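Long-range contacts in arsenical resistance operon trans-acting repressor (Bacteroides vulgatus, PDB 3KTB), which probably represses transcription of an arsenical resistance operon by binding its DNA, and is built on a thioredoxin-like fold: residues K6-D11 and I45-N50; L29-V34 and P92-M97; F10-C15 and A75-L80. All blocks are in the same frame, centred on the assembly; numbering follows the deposited sequence.

From the N terminus, strand 7-11 starts two of the contacts. Interaction 1 closes the loop through helix 27-41 by setting strand 47-50 beside it, parallel. Interaction 3 sets out from the end of the same strand, with Phe10 and Asp11 common to both, and closes a longer loop by adding strand 78-81, antiparallel, on the other flank. Interaction 2 begins inside both loops, on helix 27-41, and ends beyond them at the start of helix 94-101, so it crosses each. Interactions 1 and 3 thus build the sheet, and interaction 2 joins two helices that pack on it: Met97 touches Ile7 and Val46, and Leu29 and Ile32 touch Arg48.

Interaction 1. Residues K6-D11 and I45-N50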
ATOM      1  N   LYS A   6      28.990  -8.334   1.909  1.00 61.71           N
ATOM      2  CA  LYS A   6      27.927  -8.412   2.897  1.00 62.22           C
ATOM      3  C   LYS A   6      27.685  -9.885   3.232  1.00 60.59           C
ATOM      4  O   LYS A   6      27.632 -10.730   2.338  1.00 64.68           O
ATOM      5  CB  LYS A   6      26.640  -7.713   2.422  1.00 64.16           C
ATOM      6  CG  LYS A   6      25.435  -7.866   3.394  1.00 89.12           C
ATOM      7  CD  LYS A   6      24.183  -7.089   2.924  1.00 91.14           C
ATOM      8  CE  LYS A   6      22.857  -7.848   3.162  1.00 90.61           C
ATOM      9  NZ  LYS A   6      22.351  -7.810   4.564  1.00 89.60           N
ATOM     10  N   ILE A   7      27.584 -10.187   4.524  1.00 54.36           N
ATOM     11  CA  ILE A   7      27.297 -11.545   4.963  1.00 55.25           C
ATOM     12  C   ILE A   7      26.020 -11.545   5.788  1.00 56.63           C
ATOM     13  O   ILE A   7      25.875 -10.759   6.732  1.00 55.42           O
ATOM     14  CB  ILE A   7      28.440 -12.140   5.796  1.00 51.92           C
ATOM     15  CG1 ILE A   7      29.786 -11.957   5.073  1.00 49.33           C
ATOM     16  CG2 ILE A   7      28.170 -13.615   6.069  1.00 43.46           C
ATOM     17  CD1 ILE A   7      30.983 -12.037   5.980  1.00 50.90           C
ATOM     18  N   GLU A   8      25.100 -12.424   5.409  1.00 59.15           N
ATOM     19  CA  GLU A   8      23.833 -12.602   6.104  1.00 64.25           C
ATOM     20  C   GLU A   8      23.626 -14.098   6.307  1.00 66.20           C
ATOM     21  O   GLU A   8      23.726 -14.872   5.362  1.00 72.47           O
ATOM     22  CB  GLU A   8      22.691 -12.046   5.260  1.00 62.89           C
ATOM     23  CG  GLU A   8      21.459 -11.680   6.050  1.00 67.20           C
ATOM     24  CD  GLU A   8      20.349 -11.166   5.146  1.00 78.25           C
ATOM     25  OE1 GLU A   8      19.190 -11.087   5.612  1.00 75.39           O
ATOM     26  OE2 GLU A   8      20.637 -10.851   3.964  1.00 83.23           O
ATOM     27  N   ILE A   9      23.346 -14.500   7.540  1.00 60.26           N
ATOM     28  CA  ILE A   9      23.265 -15.909   7.887  1.00 59.53           C
ATOM     29  C   ILE A   9      21.843 -16.272   8.327  1.00 58.22           C
ATOM     30  O   ILE A   9      21.270 -15.628   9.218  1.00 55.67           O
ATOM     31  CB  ILE A   9      24.251 -16.255   9.028  1.00 56.23           C
ATOM     32  CG1 ILE A   9      25.695 -16.183   8.527  1.00 58.07           C
ATOM     33  CG2 ILE A   9      23.948 -17.631   9.597  1.00 54.26           C
ATOM     34  CD1 ILE A   9      26.729 -16.255   9.631  1.00 51.19           C
ATOM     35  N   PHE A  10      21.284 -17.303   7.704  1.00 58.21           N
ATOM     36  CA  PHE A  10      19.946 -17.789   8.051  1.00 58.15           C
ATOM     37  C   PHE A  10      20.061 -19.057   8.874  1.00 57.26           C
ATOM     38  O   PHE A  10      20.364 -20.123   8.344  1.00 62.86           O
ATOM     39  CB  PHE A  10      19.123 -18.000   6.777  1.00 65.47           C
ATOM     40  CG  PHE A  10      18.850 -16.720   6.049  1.00 69.51           C
ATOM     41  CD1 PHE A  10      17.577 -16.163   6.042  1.00 70.80           C
ATOM     42  CD2 PHE A  10      19.889 -16.031   5.433  1.00 66.63           C
ATOM     43  CE1 PHE A  10      17.332 -14.958   5.409  1.00 70.86           C
ATOM     44  CE2 PHE A  10      19.654 -14.830   4.793  1.00 71.49           C
ATOM     45  CZ  PHE A  10      18.370 -14.291   4.780  1.00 74.36           C
ATOM     46  N   ASP A  11      19.876 -18.936  10.183  1.00 52.85           N
ATOM     47  CA  ASP A  11      19.987 -20.105  11.041  1.00 54.39           C
ATOM     48  C   ASP A  11      18.794 -21.042  10.848  1.00 63.90           C
ATOM     49  O   ASP A  11      17.767 -20.639  10.296  1.00 56.93           O
ATOM     50  CB  ASP A  11      20.067 -19.682  12.499  1.00 53.10           C
ATOM     51  CG  ASP A  11      21.326 -18.865  12.806  1.00 52.56           C
ATOM     52  OD1 ASP A  11      22.445 -19.374  12.600  1.00 50.35           O
ATOM     53  OD2 ASP A  11      21.182 -17.708  13.249  1.00 49.35           O
ATOM     54  N   ILE A  45      28.869  -5.711  10.565  1.00 43.24           N
ATOM     55  CA  ILE A  45      27.654  -6.379  11.010  1.00 39.25           C
ATOM     56  C   ILE A  45      27.306  -7.588  10.157  1.00 42.38           C
ATOM     57  O   ILE A  45      27.025  -7.464   8.965  1.00 47.54           O
ATOM     58  CB  ILE A  45      26.460  -5.402  10.986  1.00 49.30           C
ATOM     59  CG1 ILE A  45      26.895  -4.024  11.497  1.00 50.97           C
ATOM     60  CG2 ILE A  45      25.306  -5.953  11.821  1.00 51.61           C
ATOM     61  CD1 ILE A  45      27.349  -4.045  12.949  1.00 54.88           C
ATOM     62  N   VAL A  46      27.338  -8.766  10.767  1.00 41.96           N
ATOM     63  CA  VAL A  46      26.836  -9.969  10.116  1.00 44.93           C
ATOM     64  C   VAL A  46      25.414 -10.196  10.628  1.00 48.98           C
ATOM     65  O   VAL A  46      25.213 -10.555  11.790  1.00 48.76           O
ATOM     66  CB  VAL A  46      27.714 -11.191  10.449  1.00 42.45           C
ATOM     67  CG1 VAL A  46      27.180 -12.422   9.750  1.00 44.18           C
ATOM     68  CG2 VAL A  46      29.139 -10.927  10.025  1.00 40.77           C
ATOM     69  N   THR A  47      24.426  -9.953   9.775  1.00 51.34           N
ATOM     70  CA  THR A  47      23.024 -10.068  10.167  1.00 48.39           C
ATOM     71  C   THR A  47      22.680 -11.556  10.259  1.00 49.97           C
ATOM     72  O   THR A  47      23.053 -12.333   9.367  1.00 49.66           O
ATOM     73  CB  THR A  47      22.102  -9.327   9.145  1.00 69.88           C
ATOM     74  OG1 THR A  47      22.371  -7.916   9.188  1.00 67.99           O
ATOM     75  CG2 THR A  47      20.634  -9.561   9.461  1.00 69.79           C
ATOM     76  N   ARG A  48      22.024 -11.958  11.350  1.00 48.02           N
ATOM     77  CA  ARG A  48      21.582 -13.349  11.515  1.00 49.98           C
ATOM     78  C   ARG A  48      20.087 -13.398  11.571  1.00 56.18           C
ATOM     79  O   ARG A  48      19.453 -12.505  12.154  1.00 57.90           O
ATOM     80  CB  ARG A  48      21.991 -13.892  12.865  1.00 52.51           C
ATOM     81  CG  ARG A  48      23.348 -14.433  12.977  1.00 56.73           C
ATOM     82  CD  ARG A  48      23.476 -15.010  14.370  1.00 46.68           C
ATOM     83  NE  ARG A  48      23.488 -16.450  14.253  1.00 46.66           N
ATOM     84  CZ  ARG A  48      24.275 -17.244  14.955  1.00 45.25           C
ATOM     85  NH1 ARG A  48      25.104 -16.706  15.845  1.00 38.44           N
ATOM     86  NH2 ARG A  48      24.233 -18.566  14.753  1.00 46.40           N
ATOM     87  N   HIS A  49      19.520 -14.478  11.051  1.00 55.54           N
ATOM     88  CA  HIS A  49      18.112 -14.753  11.287  1.00 59.90           C
ATOM     89  C   HIS A  49      17.904 -16.141  11.882  1.00 59.99           C
ATOM     90  O   HIS A  49      18.641 -17.090  11.578  1.00 56.90           O
ATOM     91  CB  HIS A  49      17.296 -14.603  10.003  1.00 56.17           C
ATOM     92  CG  HIS A  49      17.542 -13.313   9.293  1.00 58.30           C
ATOM     93  ND1 HIS A  49      17.227 -12.089   9.850  1.00 58.92           N
ATOM     94  CD2 HIS A  49      18.096 -13.050   8.085  1.00 52.69           C
ATOM     95  CE1 HIS A  49      17.570 -11.126   9.011  1.00 57.64           C
ATOM     96  NE2 HIS A  49      18.100 -11.683   7.934  1.00 59.42           N
ATOM     97  N   ASN A  50      16.884 -16.244  12.726  1.00 55.55           N
ATOM     98  CA  ASN A  50      16.461 -17.520  13.291  1.00 60.20           C
ATOM     99  C   ASN A  50      15.056 -17.880  12.758  1.00 63.95           C
ATOM    100  O   ASN A  50      14.101 -17.114  12.937  1.00 65.00           O
ATOM    101  CB  ASN A  50      16.476 -17.402  14.821  1.00 60.39           C
ATOM    102  CG  ASN A  50      15.927 -18.628  15.517  1.00 73.76           C
ATOM    103  OD1 ASN A  50      15.640 -19.654  14.891  1.00 75.86           O
ATOM    104  ND2 ASN A  50      15.777 -18.528  16.833  1.00 79.75           N
TER
HETATM  105  O   HOH W   1      24.476  -8.563   7.065  1.00 73.79           O
HETATM  106  O   HOH W   2      28.197  -8.243   6.548  1.00 59.28           O
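His49 turns its imidazole across to Glu8, and His49 NE2 gives a hydrogen bond of 2.6 Å to Glu8 OE1. The oxygen lies in the ring plane and uses its anti lone pair. Glu8 gets there with CG anti to the backbone N (chi1 -157°) and an extended chain beyond, while its OE2 keeps a salt bridge to Lys6. Glu54 holds His49 ND1, so both ring nitrogens are engaged, which fixes the ring's rotation. The same ring also meets Phe10: His49 CD2 sits over one face of the phenyl ring, offset toward the rim and 3.4 Å from Phe10 CE1, with the ring planes at 56°.

The backbones run parallel, strand 7-11 beside strand 47-50, as the two strands of a beta-alpha-beta unit whose connection is helix 27-41. Ile9 is bonded through both of its backbone polar atoms: Ile9 N to Thr47 O at 2.8 Å and His49 N to Ile9 O at 2.8 Å. Asp11 N continues the ladder to His49 O at 2.6 Å. Toward the start of the pair the strands part: Thr47 N reaches Ile7 O only weakly, and a water accepting from Thr47 N and donating to Ile7 O bridges them.

Asp11 lies on the opposite sheet face from His49, and Arg48 grips it side-on. Arg48 NE meets the syn lone pair of Asp11 OD2 at 2.8 Å; Arg48 NH2 reaches Asp11 OD1 at 2.9 Å, coming from 37° above the carboxylate plane. Tyr91 OH also bonds OD1, giving that oxygen a second partner.

On the Asp11 side of the sheet, Val46 CG1 touches Ile9 CD1 at 3.9 Å and also rests against Ile7 CG2, and Val46 packs against Ile36 and Leu39 of helix 27-41.

Interaction 2. Residues L29-V34 and P92-M97; sequences LMRIAV and PTTKQM
Arg31 projects from helix 27-41 and closes end-on round a single backbone oxygen, that of Pro92. Hydrogen bonds carry the polar part: Arg31 NH1 gives to Pro92 O at 2.9 Å and Arg31 NH2 to the same Pro92 O at 3.1 Å, the oxygen lying at the guanidinium edge, in plane with the group. The two donors use the carbonyl differently: NH2 comes in the carbonyl plane on a lone pair, NH1 from 50° above it. Arg31 NH2 has a further acceptor in Thr94 OG1 at 3.0 Å. The chain is extended to CD, with CG and CD passing the threonine hydroxyl; the bend at chi3 (59°) then swings the guanidinium round to these partners. Glu28, one helical turn back, forms a salt bridge with NH1. The guanidinium thus links Glu28 of its own helix to the start of helix 94-101.

Further polar bonds shape that start. Thr93 is the N-cap of helix 94-101 and forms a capping box with Gln96: Gln96 N gives to Thr93 OG1 at 3.1 Å, and Thr93 N gives back to Gln96 OE1 at 3.0 Å.

Apolar contact is slight and falls to Ile32. Having CG1 anti to the backbone N (chi1 -161°) puts that branch on the helix 94-101 side, from where CD1 reaches Pro92 and the selenomethionine Met97. Ile32 CD1 comes 4.2 Å from Met97 CG, the two side chains crossing at about a right angle, and stays 4.5 Å from Pro92 CD.

The contact joins two helices that lie over the same face of the sheet. Val34 of the first meets Val34 of the second subunit. Met97 also packs on Val35 and Leu39 of helix 27-41, Ile32 on Arg48 of strand 47-50 and Pro92 on Val87 of strand 84-87.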
ATOM      1  N   LEU A  29      28.503 -23.494  16.697  1.00 50.18           N
ATOM      2  CA  LEU A  29      27.704 -22.323  17.052  1.00 44.74           C
ATOM      3  C   LEU A  29      28.519 -21.338  17.863  1.00 43.58           C
ATOM      4  O   LEU A  29      28.385 -20.109  17.701  1.00 43.64           O
ATOM      5  CB  LEU A  29      26.416 -22.715  17.766  1.00 40.73           C
ATOM      6  CG  LEU A  29      25.362 -23.398  16.891  1.00 51.36           C
ATOM      7  CD1 LEU A  29      24.265 -24.091  17.733  1.00 55.01           C
ATOM      8  CD2 LEU A  29      24.757 -22.409  15.917  1.00 48.21           C
HETATM    9  N   MSE A  30      29.380 -21.855  18.732  1.00 42.58           N
HETATM   10  CA  MSE A  30      30.211 -20.954  19.527  1.00 42.45           C
HETATM   11  C   MSE A  30      31.285 -20.329  18.632  1.00 47.80           C
HETATM   12  O   MSE A  30      31.585 -19.132  18.740  1.00 44.34           O
HETATM   13  CB  MSE A  30      30.829 -21.683  20.721  1.00 41.76           C
HETATM   14  CG  MSE A  30      31.664 -20.816  21.659  1.00 34.83           C
HETATM   15 SE   MSE A  30      30.746 -19.342  22.604  0.63 50.30          SE
HETATM   16  CE  MSE A  30      30.968 -19.954  24.441  1.00120.64           C
ATOM     17  N   ARG A  31      31.845 -21.123  17.717  1.00 46.68           N
ATOM     18  CA  ARG A  31      32.857 -20.577  16.819  1.00 47.31           C
ATOM     19  C   ARG A  31      32.300 -19.364  16.050  1.00 49.95           C
ATOM     20  O   ARG A  31      32.871 -18.254  16.073  1.00 47.86           O
ATOM     21  CB  ARG A  31      33.334 -21.636  15.846  1.00 48.11           C
ATOM     22  CG  ARG A  31      34.489 -21.152  14.972  1.00 54.14           C
ATOM     23  CD  ARG A  31      34.973 -22.246  14.025  1.00 59.54           C
ATOM     24  NE  ARG A  31      33.900 -22.713  13.146  1.00 58.84           N
ATOM     25  CZ  ARG A  31      33.427 -22.011  12.118  1.00 56.20           C
ATOM     26  NH1 ARG A  31      32.450 -22.500  11.367  1.00 58.50           N
ATOM     27  NH2 ARG A  31      33.927 -20.813  11.840  1.00 53.18           N
ATOM     28  N   ILE A  32      31.170 -19.569  15.384  1.00 42.24           N
ATOM     29  CA  ILE A  32      30.581 -18.515  14.569  1.00 40.31           C
ATOM     30  C   ILE A  32      30.080 -17.319  15.398  1.00 45.53           C
ATOM     31  O   ILE A  32      30.222 -16.165  14.972  1.00 44.06           O
ATOM     32  CB  ILE A  32      29.497 -19.065  13.588  1.00 49.40           C
ATOM     33  CG1 ILE A  32      29.252 -18.076  12.464  1.00 49.81           C
ATOM     34  CG2 ILE A  32      28.199 -19.390  14.299  1.00 47.01           C
ATOM     35  CD1 ILE A  32      30.378 -18.041  11.453  1.00 54.64           C
ATOM     36  N   ALA A  33      29.525 -17.570  16.584  1.00 40.34           N
ATOM     37  CA  ALA A  33      29.128 -16.454  17.447  1.00 41.95           C
ATOM     38  C   ALA A  33      30.331 -15.603  17.855  1.00 41.45           C
ATOM     39  O   ALA A  33      30.247 -14.375  17.943  1.00 35.43           O
ATOM     40  CB  ALA A  33      28.382 -16.950  18.677  1.00 40.08           C
ATOM     41  N   VAL A  34      31.461 -16.247  18.112  1.00 47.17           N
ATOM     42  CA  VAL A  34      32.654 -15.499  18.500  1.00 43.72           C
ATOM     43  C   VAL A  34      33.141 -14.652  17.324  1.00 44.78           C
ATOM     44  O   VAL A  34      33.516 -13.488  17.495  1.00 40.53           O
ATOM     45  CB  VAL A  34      33.800 -16.438  18.924  1.00 46.47           C
ATOM     46  CG1 VAL A  34      35.150 -15.681  18.891  1.00 42.18           C
ATOM     47  CG2 VAL A  34      33.521 -16.999  20.298  1.00 45.19           C
ATOM     48  N   PRO A  92      29.863 -21.085   7.797  1.00 62.39           N
ATOM     49  CA  PRO A  92      31.101 -20.710   7.119  1.00 62.13           C
ATOM     50  C   PRO A  92      32.299 -20.890   8.030  1.00 60.55           C
ATOM     51  O   PRO A  92      32.242 -20.559   9.206  1.00 55.53           O
ATOM     52  CB  PRO A  92      30.903 -19.215   6.836  1.00 57.15           C
ATOM     53  CG  PRO A  92      29.446 -19.060   6.718  1.00 57.29           C
ATOM     54  CD  PRO A  92      28.869 -19.997   7.749  1.00 61.26           C
ATOM     55  N   THR A  93      33.384 -21.409   7.479  1.00 58.45           N
ATOM     56  CA  THR A  93      34.632 -21.492   8.212  1.00 59.78           C
ATOM     57  C   THR A  93      35.165 -20.108   8.544  1.00 61.51           C
ATOM     58  O   THR A  93      34.841 -19.110   7.883  1.00 58.83           O
ATOM     59  CB  THR A  93      35.712 -22.202   7.376  1.00 63.98           C
ATOM     60  OG1 THR A  93      36.009 -21.415   6.212  1.00 63.39           O
ATOM     61  CG2 THR A  93      35.227 -23.575   6.957  1.00 61.18           C
ATOM     62  N   THR A  94      36.019 -20.061   9.560  1.00 62.34           N
ATOM     63  CA  THR A  94      36.680 -18.827   9.921  1.00 58.99           C
ATOM     64  C   THR A  94      37.559 -18.302   8.774  1.00 61.31           C
ATOM     65  O   THR A  94      37.658 -17.085   8.567  1.00 59.81           O
ATOM     66  CB  THR A  94      37.451 -18.964  11.256  1.00 63.21           C
ATOM     67  OG1 THR A  94      36.555 -19.460  12.264  1.00 61.84           O
ATOM     68  CG2 THR A  94      38.001 -17.593  11.719  1.00 53.41           C
ATOM     69  N   LYS A  95      38.174 -19.210   8.018  1.00 62.34           N
ATOM     70  CA  LYS A  95      38.954 -18.821   6.846  1.00 65.74           C
ATOM     71  C   LYS A  95      38.113 -17.986   5.870  1.00 58.60           C
ATOM     72  O   LYS A  95      38.520 -16.888   5.473  1.00 57.85           O
ATOM     73  CB  LYS A  95      39.534 -20.052   6.129  1.00 76.70           C
ATOM     74  CG  LYS A  95      40.357 -19.707   4.884  1.00 82.17           C
ATOM     75  CD  LYS A  95      41.106 -20.923   4.324  1.00 91.23           C
ATOM     76  CE  LYS A  95      41.951 -20.548   3.097  1.00 95.44           C
ATOM     77  NZ  LYS A  95      42.846 -21.665   2.640  1.00 98.99           N
ATOM     78  N   GLN A  96      36.939 -18.500   5.500  1.00 57.19           N
ATOM     79  CA  GLN A  96      36.008 -17.764   4.637  1.00 59.90           C
ATOM     80  C   GLN A  96      35.565 -16.407   5.212  1.00 60.52           C
ATOM     81  O   GLN A  96      35.637 -15.382   4.516  1.00 60.57           O
ATOM     82  CB  GLN A  96      34.769 -18.606   4.337  1.00 61.30           C
ATOM     83  CG  GLN A  96      35.061 -19.912   3.664  1.00 66.35           C
ATOM     84  CD  GLN A  96      33.809 -20.744   3.479  1.00 71.17           C
ATOM     85  OE1 GLN A  96      33.168 -21.150   4.451  1.00 65.61           O
ATOM     86  NE2 GLN A  96      33.451 -21.004   2.226  1.00 77.13           N
HETATM   87  N   MSE A  97      35.091 -16.399   6.464  1.00 51.36           N
HETATM   88  CA  MSE A  97      34.650 -15.144   7.078  1.00 49.48           C
HETATM   89  C   MSE A  97      35.795 -14.150   6.990  1.00 54.05           C
HETATM   90  O   MSE A  97      35.612 -12.976   6.644  1.00 51.21           O
HETATM   91  CB  MSE A  97      34.233 -15.345   8.539  1.00 46.22           C
HETATM   92  CG  MSE A  97      33.075 -16.324   8.731  1.00 48.11           C
HETATM   93 SE   MSE A  97      31.421 -15.588   7.974  0.69 53.61          SE
HETATM   94  CE  MSE A  97      31.121 -14.187   9.344  1.00 48.35           C
TER

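Interaction 3. Residues F10-C15 and A75-L80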
ATOM      1  N   PHE A  10      21.284 -17.303   7.704  1.00 58.21           N
ATOM      2  CA  PHE A  10      19.946 -17.789   8.051  1.00 58.15           C
ATOM      3  C   PHE A  10      20.061 -19.057   8.874  1.00 57.26           C
ATOM      4  O   PHE A  10      20.364 -20.123   8.344  1.00 62.86           O
ATOM      5  CB  PHE A  10      19.123 -18.000   6.777  1.00 65.47           C
ATOM      6  CG  PHE A  10      18.850 -16.720   6.049  1.00 69.51           C
ATOM      7  CD1 PHE A  10      17.577 -16.163   6.042  1.00 70.80           C
ATOM      8  CD2 PHE A  10      19.889 -16.031   5.433  1.00 66.63           C
ATOM      9  CE1 PHE A  10      17.332 -14.958   5.409  1.00 70.86           C
ATOM     10  CE2 PHE A  10      19.654 -14.830   4.793  1.00 71.49           C
ATOM     11  CZ  PHE A  10      18.370 -14.291   4.780  1.00 74.36           C
ATOM     12  N   ASP A  11      19.876 -18.936  10.183  1.00 52.85           N
ATOM     13  CA  ASP A  11      19.987 -20.105  11.041  1.00 54.39           C
ATOM     14  C   ASP A  11      18.794 -21.042  10.848  1.00 63.90           C
ATOM     15  O   ASP A  11      17.767 -20.639  10.296  1.00 56.93           O
ATOM     16  CB  ASP A  11      20.067 -19.682  12.499  1.00 53.10           C
ATOM     17  CG  ASP A  11      21.326 -18.865  12.806  1.00 52.56           C
ATOM     18  OD1 ASP A  11      22.445 -19.374  12.600  1.00 50.35           O
ATOM     19  OD2 ASP A  11      21.182 -17.708  13.249  1.00 49.35           O
ATOM     20  N   PRO A  12      18.940 -22.306  11.286  1.00 67.52           N
ATOM     21  CA  PRO A  12      17.760 -23.142  11.515  1.00 70.93           C
ATOM     22  C   PRO A  12      16.884 -22.510  12.591  1.00 71.17           C
ATOM     23  O   PRO A  12      17.255 -21.470  13.163  1.00 64.25           O
ATOM     24  CB  PRO A  12      18.356 -24.449  12.048  1.00 64.29           C
ATOM     25  CG  PRO A  12      19.730 -24.493  11.487  1.00 67.01           C
ATOM     26  CD  PRO A  12      20.195 -23.070  11.400  1.00 64.95           C
ATOM     27  N   ALA A  13      15.735 -23.129  12.864  1.00 68.30           N
ATOM     28  CA  ALA A  13      14.930 -22.744  14.010  1.00 62.80           C
ATOM     29  C   ALA A  13      15.676 -23.181  15.270  1.00 56.17           C
ATOM     30  O   ALA A  13      16.016 -24.361  15.436  1.00 58.45           O
ATOM     31  CB  ALA A  13      13.509 -23.386  13.943  1.00 52.59           C
HETATM   32  N   MSE A  14      15.957 -22.225  16.142  1.00 49.69           N
HETATM   33  CA  MSE A  14      16.677 -22.514  17.367  1.00 52.02           C
HETATM   34  C   MSE A  14      15.951 -21.831  18.519  1.00 52.97           C
HETATM   35  O   MSE A  14      15.198 -20.878  18.307  1.00 55.23           O
HETATM   36  CB  MSE A  14      18.122 -22.010  17.268  1.00 49.75           C
HETATM   37  CG  MSE A  14      18.881 -22.551  16.041  1.00 51.63           C
HETATM   38 SE   MSE A  14      20.742 -21.904  15.992  0.68 54.80          SE
HETATM   39  CE  MSE A  14      20.426 -19.962  15.960  1.00 41.87           C
ATOM     40  N   CYS A  15      16.186 -22.299  19.734  1.00 43.97           N
ATOM     41  CA  CYS A  15      15.487 -21.763  20.888  1.00 48.14           C
ATOM     42  C   CYS A  15      16.044 -20.384  21.310  1.00 52.40           C
ATOM     43  O   CYS A  15      15.429 -19.677  22.106  1.00 56.88           O
ATOM     44  CB  CYS A  15      15.504 -22.772  22.042  1.00 43.61           C
ATOM     45  SG  CYS A  15      14.426 -24.223  21.694  1.00 50.62           S
ATOM     46  N   ALA A  75      18.828 -27.899   4.891  1.00106.02           N
ATOM     47  CA  ALA A  75      19.864 -27.096   4.236  1.00101.09           C
ATOM     48  C   ALA A  75      20.292 -25.876   5.072  1.00 90.25           C
ATOM     49  O   ALA A  75      21.294 -25.232   4.761  1.00 83.46           O
ATOM     50  CB  ALA A  75      19.400 -26.648   2.840  1.00102.36           C
ATOM     51  N   LEU A  76      19.518 -25.553   6.109  1.00 85.32           N
ATOM     52  CA  LEU A  76      19.876 -24.491   7.040  1.00 79.18           C
ATOM     53  C   LEU A  76      21.010 -25.002   7.926  1.00 77.70           C
ATOM     54  O   LEU A  76      20.989 -26.173   8.330  1.00 80.57           O
ATOM     55  CB  LEU A  76      18.650 -24.078   7.859  1.00 75.66           C
ATOM     56  CG  LEU A  76      17.510 -23.383   7.090  1.00 72.96           C
ATOM     57  CD1 LEU A  76      16.367 -23.045   8.027  1.00 74.65           C
ATOM     58  CD2 LEU A  76      17.967 -22.128   6.379  1.00 71.72           C
ATOM     59  N   PRO A  77      22.005 -24.130   8.237  1.00 72.31           N
ATOM     60  CA  PRO A  77      22.015 -22.689   7.954  1.00 65.22           C
ATOM     61  C   PRO A  77      22.466 -22.343   6.551  1.00 67.58           C
ATOM     62  O   PRO A  77      23.353 -22.988   6.010  1.00 67.94           O
ATOM     63  CB  PRO A  77      23.071 -22.161   8.931  1.00 56.55           C
ATOM     64  CG  PRO A  77      24.081 -23.243   8.975  1.00 58.99           C
ATOM     65  CD  PRO A  77      23.272 -24.555   8.865  1.00 66.74           C
ATOM     66  N   ILE A  78      21.874 -21.301   5.984  1.00 67.58           N
ATOM     67  CA  ILE A  78      22.295 -20.784   4.702  1.00 66.64           C
ATOM     68  C   ILE A  78      22.994 -19.457   4.946  1.00 64.94           C
ATOM     69  O   ILE A  78      22.470 -18.604   5.666  1.00 62.93           O
ATOM     70  CB  ILE A  78      21.081 -20.508   3.801  1.00 75.01           C
ATOM     71  CG1 ILE A  78      20.353 -21.805   3.431  1.00 82.35           C
ATOM     72  CG2 ILE A  78      21.498 -19.758   2.556  1.00 74.20           C
ATOM     73  CD1 ILE A  78      19.042 -21.568   2.701  1.00 82.09           C
ATOM     74  N   THR A  79      24.164 -19.279   4.340  1.00 65.33           N
ATOM     75  CA  THR A  79      24.882 -18.013   4.407  1.00 60.28           C
ATOM     76  C   THR A  79      24.903 -17.336   3.051  1.00 66.67           C
ATOM     77  O   THR A  79      25.334 -17.923   2.073  1.00 72.51           O
ATOM     78  CB  THR A  79      26.308 -18.234   4.832  1.00 60.40           C
ATOM     79  OG1 THR A  79      26.300 -18.900   6.094  1.00 61.42           O
ATOM     80  CG2 THR A  79      27.023 -16.898   4.981  1.00 60.80           C
ATOM     81  N   LEU A  80      24.427 -16.098   2.993  1.00 69.73           N
ATOM     82  CA  LEU A  80      24.495 -15.333   1.756  1.00 69.30           C
ATOM     83  C   LEU A  80      25.704 -14.420   1.848  1.00 65.57           C
ATOM     84  O   LEU A  80      25.965 -13.830   2.892  1.00 59.05           O
ATOM     85  CB  LEU A  80      23.236 -14.490   1.544  1.00 64.91           C
ATOM     86  CG  LEU A  80      21.877 -15.187   1.581  1.00 67.19           C
ATOM     87  CD1 LEU A  80      20.770 -14.156   1.376  1.00 68.76           C
ATOM     88  CD2 LEU A  80      21.797 -16.301   0.543  1.00 69.94           C
TER
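Phe10 and Ile78 form a hydrogen-bonded antiparallel pair where strand 7-11 meets the beginning of strand 78-81. Just before this strand, the peptide bond into Pro77 is cis, the cis-proline characteristic of the thioredoxin fold. In thioredoxins that residue lies beside the redox-active cysteine motif; here the loop after strand 7-11 carries cysteines too, and Cys15 is joined by a disulfide to Cys15 of the third subunit.

Two backbone bonds define the pair. The bond from Phe10 N to Ile78 O, 2.7 Å, is almost straight (173°), whereas the return bond from Ile78 N to Phe10 O, at 3.0 Å, is more bent (146°). With the ring turned beside its own backbone N (chi1 -65°), the carbonyl that accepts from that N also lies at the ring edge, in plane, Ile78 O being 3.7 Å from Phe10 CD2.

Apolar contacts continue along the strand in both directions. Farther along strand 78-81, Leu80 CD1 meets Phe10 CE2 at 3.7 Å from an oblique direction, and Val64 of helix 62-69 also packs on the ring. In the other direction, before strand 78-81 begins, Leu76 points toward segment 10-15 and slides past Pro12 in the opposite direction, with Leu76 CB 3.8 Å from Pro12 CG. One branch, Leu76 CD1, comes 3.6 Å from Asp11 O; the other leans on the Phe10 carbonyl. Leu76 also touches Leu68, so the same helix covers this flank. The prolines cross obliquely, Pro12 CD against Pro77 CB at 3.9 Å.

A carbon-hydrogen contact joins the cis-proline to the strand: Pro77 CA lies 3.1 Å from Phe10 O, the oxygen that also accepts from Ile78 N.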